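Local coordinates for galactose-binding like protein (Bacteroides thetaiotaomicron, PDB 7M1A) that binds calcium and, as a SusE-like protein with a galactose-binding-like domain, probably takes part in carbohydrate recognition or breakdown, at residues Q14-V19 and V57-L62. Numbering follows the deposited sequence.
Sequences QNDSRV and VFTFDL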
# COMPACT_ATOMS: atom_id res chain seq x y z
N GLN A 14 -11.88 3.07 -1.90
CA GLN A 14 -12.69 2.17 -2.74
C GLN A 14 -12.67 2.69 -4.17
O GLN A 14 -12.80 3.91 -4.40
CB GLN A 14 -14.16 2.31 -2.26
CG GLN A 14 -15.15 1.25 -2.77
CD GLN A 14 -16.56 1.52 -2.27
OE1 GLN A 14 -16.80 2.21 -1.28
NE2 GLN A 14 -17.52 0.95 -2.97
N ASN A 15 -12.64 1.74 -5.08
CA ASN A 15 -12.61 1.96 -6.54
C ASN A 15 -11.26 2.48 -7.02
O ASN A 15 -11.14 2.69 -8.22
CB ASN A 15 -13.82 2.81 -7.01
CG ASN A 15 -15.11 2.11 -6.70
OD1 ASN A 15 -15.23 0.91 -6.94
ND2 ASN A 15 -16.02 2.86 -6.14
N ASP A 16 -10.24 2.71 -6.17
CA ASP A 16 -8.94 3.07 -6.71
C ASP A 16 -8.41 1.93 -7.57
O ASP A 16 -8.74 0.76 -7.36
CB ASP A 16 -7.93 3.35 -5.59
CG ASP A 16 -8.11 4.70 -4.88
OD1 ASP A 16 -8.92 5.53 -5.38
OD2 ASP A 16 -7.31 5.00 -3.99
N SER A 17 -7.55 2.27 -8.55
CA SER A 17 -6.91 1.27 -9.40
C SER A 17 -5.78 0.62 -8.59
O SER A 17 -5.00 1.30 -7.94
CB SER A 17 -6.32 1.96 -10.61
OG SER A 17 -7.38 2.45 -11.44
N ARG A 18 -5.64 -0.70 -8.74
CA ARG A 18 -4.43 -1.35 -8.27
C ARG A 18 -3.28 -0.95 -9.19
O ARG A 18 -3.47 -0.69 -10.40
CB ARG A 18 -4.60 -2.87 -8.29
CG ARG A 18 -5.62 -3.26 -7.23
CD ARG A 18 -5.69 -4.74 -7.04
NE ARG A 18 -6.69 -5.11 -6.04
CZ ARG A 18 -6.48 -5.54 -4.83
NH1 ARG A 18 -5.27 -5.46 -4.28
NH2 ARG A 18 -7.52 -5.94 -4.14
N VAL A 19 -2.07 -0.82 -8.61
CA VAL A 19 -0.95 -0.28 -9.40
C VAL A 19 0.24 -1.24 -9.40
O VAL A 19 1.41 -0.81 -9.52
CB VAL A 19 -0.52 1.14 -8.91
CG1 VAL A 19 -1.68 2.17 -9.03
CG2 VAL A 19 -0.07 1.11 -7.43
N VAL A 57 -7.25 5.86 -11.14
CA VAL A 57 -7.11 6.76 -9.99
C VAL A 57 -6.30 6.05 -8.91
O VAL A 57 -6.63 4.94 -8.58
CB VAL A 57 -8.50 7.24 -9.47
CG1 VAL A 57 -8.38 8.02 -8.17
CG2 VAL A 57 -9.29 7.95 -10.53
N PHE A 58 -5.34 6.76 -8.29
CA PHE A 58 -4.75 6.17 -7.08
C PHE A 58 -4.42 7.34 -6.14
O PHE A 58 -4.46 8.52 -6.51
CB PHE A 58 -3.54 5.29 -7.44
CG PHE A 58 -2.38 6.03 -8.03
CD1 PHE A 58 -1.44 6.70 -7.26
CD2 PHE A 58 -2.29 6.14 -9.43
CE1 PHE A 58 -0.40 7.43 -7.81
CE2 PHE A 58 -1.25 6.88 -10.00
CZ PHE A 58 -0.33 7.57 -9.22
N THR A 59 -4.18 6.96 -4.86
CA THR A 59 -4.21 7.91 -3.77
C THR A 59 -2.99 7.68 -2.88
O THR A 59 -2.62 6.53 -2.57
CB THR A 59 -5.47 7.65 -2.94
OG1 THR A 59 -6.65 7.67 -3.77
CG2 THR A 59 -5.67 8.68 -1.85
N PHE A 60 -2.44 8.75 -2.28
CA PHE A 60 -1.33 8.62 -1.33
C PHE A 60 -1.30 9.81 -0.39
O PHE A 60 -2.03 10.77 -0.57
CB PHE A 60 0.01 8.37 -2.02
CG PHE A 60 0.46 9.42 -2.98
CD1 PHE A 60 -0.03 9.43 -4.28
CD2 PHE A 60 1.38 10.42 -2.63
CE1 PHE A 60 0.47 10.34 -5.25
CE2 PHE A 60 1.83 11.37 -3.59
CZ PHE A 60 1.39 11.31 -4.87
N ASP A 61 -0.48 9.71 0.65
CA ASP A 61 -0.37 10.65 1.75
C ASP A 61 1.05 11.18 1.68
O ASP A 61 2.03 10.39 1.69
CB ASP A 61 -0.64 9.85 3.02
CG ASP A 61 -0.62 10.56 4.34
OD1 ASP A 61 -0.20 11.73 4.42
OD2 ASP A 61 -1.14 9.95 5.31
N LEU A 62 1.21 12.51 1.71
CA LEU A 62 2.54 13.15 1.73
C LEU A 62 3.18 13.07 3.12
O LEU A 62 4.39 13.30 3.23
CB LEU A 62 2.48 14.64 1.30
CG LEU A 62 1.90 14.90 -0.11
CD1 LEU A 62 1.60 16.37 -0.31
CD2 LEU A 62 2.88 14.40 -1.18
O HOH W 1 -9.45 3.73 -10.68
O HOH W 2 -4.68 4.15 -4.21
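Asp16 and Thr59 meet at about a right angle, the hydroxyl OG1 of Thr59 donating to carboxylate atom OD2 of Asp16 over 2.8 Å, on its syn side and 20° out of the carboxylate plane. With CG beside the backbone N (chi1 -76°), the Asp16 carboxylate reaches along the strand past the Val57 carbonyl. A water donates to the same OD2 and accepts from the backbone N of Thr59, and Leu13 N adds a third bond to that oxygen. The other oxygen, OD1, forms a salt bridge to Arg155 of strand 151-158, whose NE also bonds Thr59 OG1, so the buried charge is probably well compensated. With an alanine here, Arg155 would probably lose this carboxylate partner and the Thr59 hydroxyl its acceptor. One residue on, Ser17 N donates to Val57 O at 2.8 Å, nearly straight at 162°. On the apolar side, CG1 of Val19 packs 4.0 Å from CB of Phe58, while the Phe58 ring runs on against Leu45, Met26 and Phe170; the Phe58 side chain lies about 12 Å from the bound calcium. The looser, more accessible side lies at Ser17 and Val57, where a water accepts from Val57 N (3.1 Å) and donates to Asn15 O. Strand 56-66 pairs with 9-11 and 151-158 in one antiparallel sheet, and the loop after 9-11 folds back over its start; together with the second antiparallel sheet of the domain this is consistent with the beta-sandwich of galactose-binding-like domains.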